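Local coordinates for acyl-CoA dehydrogenase (Mycobacterium thermoresistibile, PDB 3NF4), which probably catalyses the FAD-dependent alpha,beta-dehydrogenation of acyl-CoA thioesters, and holds flavin-adenine dinucleotide in its ligand pocket, at residues A[254-259]-A[327-332]. Residues are numbered along the deposited sequence; the frame is centred on the assembly and turned at random.
Sequences IAAVAT and AKLTAT
A255 and A331 meet methyl to methyl, their CB atoms 4.0 Å apart, and each methyl also rests on the other helix's backbone. The CB of A255 reaches the carbonyl oxygen of A327 and packs over the CA of K328, while the CB of A331 lies 3.5 Å from the O of A255. A258 repeats the pattern one turn on, its CB 3.5 Å from the O of A331. Alanine suits these places because a single methyl fills the space between backbones that come as near as 4.5 Å, from the CA of A255 to the CA of K328.

Such small residues allow local axes only 8.3 Å apart; the segments run nearly parallel, inclined by 15°. They lie on helices 247-274 and 321-346 of the C-terminal domain, a helical bundle of the acyl-CoA dehydrogenase fold; helix 289-315 adds Y307 beside A255 and T259.

At one flank the branched residues I254 and T332 provide methyls. The CG2 of T332 touches the CB of A258 at 3.8 Å and approaches the CG2 of I254; M367 touches both side chains.

Threonine suits a helix interior because its hydroxyl can bond the carbonyl one turn back while its methyl packs. T259 OG1 donates to the O of A255 at 2.9 Å, from the face of the carbonyl plane opposite to T259 N, so this oxygen is gripped twice. With chi1 at 62°, T332 OG1 donates to the O of K328 and bonds N374 ND2; CG2 is thereby left to face helix 247-274. K328 is long enough to lay its aliphatic chain near the CG2 of I254 and still carry NZ to N374 OD1 and the carbonyl oxygens of M367 and G372, its side chain about 8 Å from the bound FAD.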
loop_
_atom_site.group_PDB
_atom_site.type_symbol
_atom_site.label_atom_id
_atom_site.label_comp_id
_atom_site.label_asym_id
_atom_site.label_seq_id
_atom_site.Cartn_x
_atom_site.Cartn_y
_atom_site.Cartn_z
ATOM N N ILE A 254 -1.605 -20.331 13.006
ATOM C CA ILE A 254 -1.078 -19.878 11.716
ATOM C C ILE A 254 -0.431 -18.473 11.749
ATOM O O ILE A 254 0.561 -18.235 11.032
ATOM C CB ILE A 254 -2.175 -19.950 10.615
ATOM C CG1 ILE A 254 -2.568 -21.411 10.371
ATOM C CG2 ILE A 254 -1.731 -19.257 9.316
ATOM C CD1 ILE A 254 -1.419 -22.398 10.093
ATOM N N ALA A 255 -0.984 -17.563 12.561
ATOM C CA ALA A 255 -0.330 -16.276 12.814
ATOM C C ALA A 255 1.084 -16.501 13.328
ATOM O O ALA A 255 1.999 -15.842 12.873
ATOM C CB ALA A 255 -1.125 -15.433 13.793
ATOM N N ALA A 256 1.267 -17.470 14.236
ATOM C CA ALA A 256 2.608 -17.766 14.790
ATOM C C ALA A 256 3.529 -18.379 13.738
ATOM O O ALA A 256 4.718 -18.024 13.691
ATOM C CB ALA A 256 2.523 -18.683 16.005
ATOM N N VAL A 257 2.988 -19.289 12.909
ATOM C CA VAL A 257 3.753 -19.901 11.820
ATOM C C VAL A 257 4.223 -18.858 10.799
ATOM O O VAL A 257 5.364 -18.911 10.354
ATOM C CB VAL A 257 2.959 -21.067 11.115
ATOM C CG1 VAL A 257 3.685 -21.559 9.872
ATOM C CG2 VAL A 257 2.789 -22.272 12.098
ATOM N N ALA A 258 3.347 -17.923 10.413
ATOM C CA ALA A 258 3.703 -16.930 9.388
ATOM C C ALA A 258 4.769 -15.977 9.917
ATOM O O ALA A 258 5.663 -15.565 9.165
ATOM C CB ALA A 258 2.457 -16.138 8.903
ATOM N N THR A 259 4.680 -15.632 11.204
ATOM C CA THR A 259 5.680 -14.737 11.843
ATOM C C THR A 259 7.092 -15.374 11.806
ATOM O O THR A 259 8.090 -14.685 11.563
ATOM C CB THR A 259 5.232 -14.344 13.294
ATOM O OG1 THR A 259 3.960 -13.677 13.231
ATOM C CG2 THR A 259 6.257 -13.419 14.026
ATOM N N ALA A 327 -4.914 -10.766 14.152
ATOM C CA ALA A 327 -3.569 -11.384 14.184
ATOM C C ALA A 327 -3.214 -12.219 12.921
ATOM O O ALA A 327 -2.125 -12.094 12.365
ATOM C CB ALA A 327 -3.376 -12.221 15.468
ATOM N N LYS A 328 -4.145 -13.054 12.454
ATOM C CA LYS A 328 -3.912 -13.932 11.295
ATOM C C LYS A 328 -3.756 -13.125 9.993
ATOM O O LYS A 328 -2.813 -13.342 9.242
ATOM C CB LYS A 328 -5.031 -14.990 11.217
ATOM C CG LYS A 328 -4.788 -16.113 10.223
ATOM C CD LYS A 328 -5.294 -15.753 8.821
ATOM C CE LYS A 328 -5.088 -16.925 7.865
ATOM N NZ LYS A 328 -5.096 -16.496 6.454
ATOM N N LEU A 329 -4.676 -12.187 9.742
ATOM C CA LEU A 329 -4.589 -11.250 8.607
ATOM C C LEU A 329 -3.265 -10.477 8.578
ATOM O O LEU A 329 -2.569 -10.449 7.548
ATOM C CB LEU A 329 -5.735 -10.239 8.650
ATOM C CG LEU A 329 -5.648 -9.088 7.634
ATOM C CD1 LEU A 329 -6.018 -9.580 6.253
ATOM C CD2 LEU A 329 -6.565 -7.965 8.007
ATOM N N THR A 330 -2.933 -9.842 9.703
ATOM C CA THR A 330 -1.716 -9.023 9.864
ATOM C C THR A 330 -0.451 -9.853 9.635
ATOM O O THR A 330 0.402 -9.493 8.818
ATOM C CB THR A 330 -1.732 -8.424 11.309
ATOM O OG1 THR A 330 -2.746 -7.408 11.364
ATOM C CG2 THR A 330 -0.385 -7.833 11.739
ATOM N N ALA A 331 -0.342 -10.977 10.329
ATOM C CA ALA A 331 0.848 -11.820 10.256
ATOM C C ALA A 331 1.097 -12.476 8.879
ATOM O O ALA A 331 2.271 -12.650 8.472
ATOM C CB ALA A 331 0.806 -12.875 11.356
ATOM N N THR A 332 0.026 -12.819 8.158
ATOM C CA THR A 332 0.196 -13.429 6.822
ATOM C C THR A 332 0.418 -12.385 5.735
ATOM O O THR A 332 1.220 -12.601 4.817
ATOM C CB THR A 332 -0.952 -14.443 6.441
ATOM O OG1 THR A 332 -2.230 -13.783 6.384
ATOM C CG2 THR A 332 -1.019 -15.567 7.453
#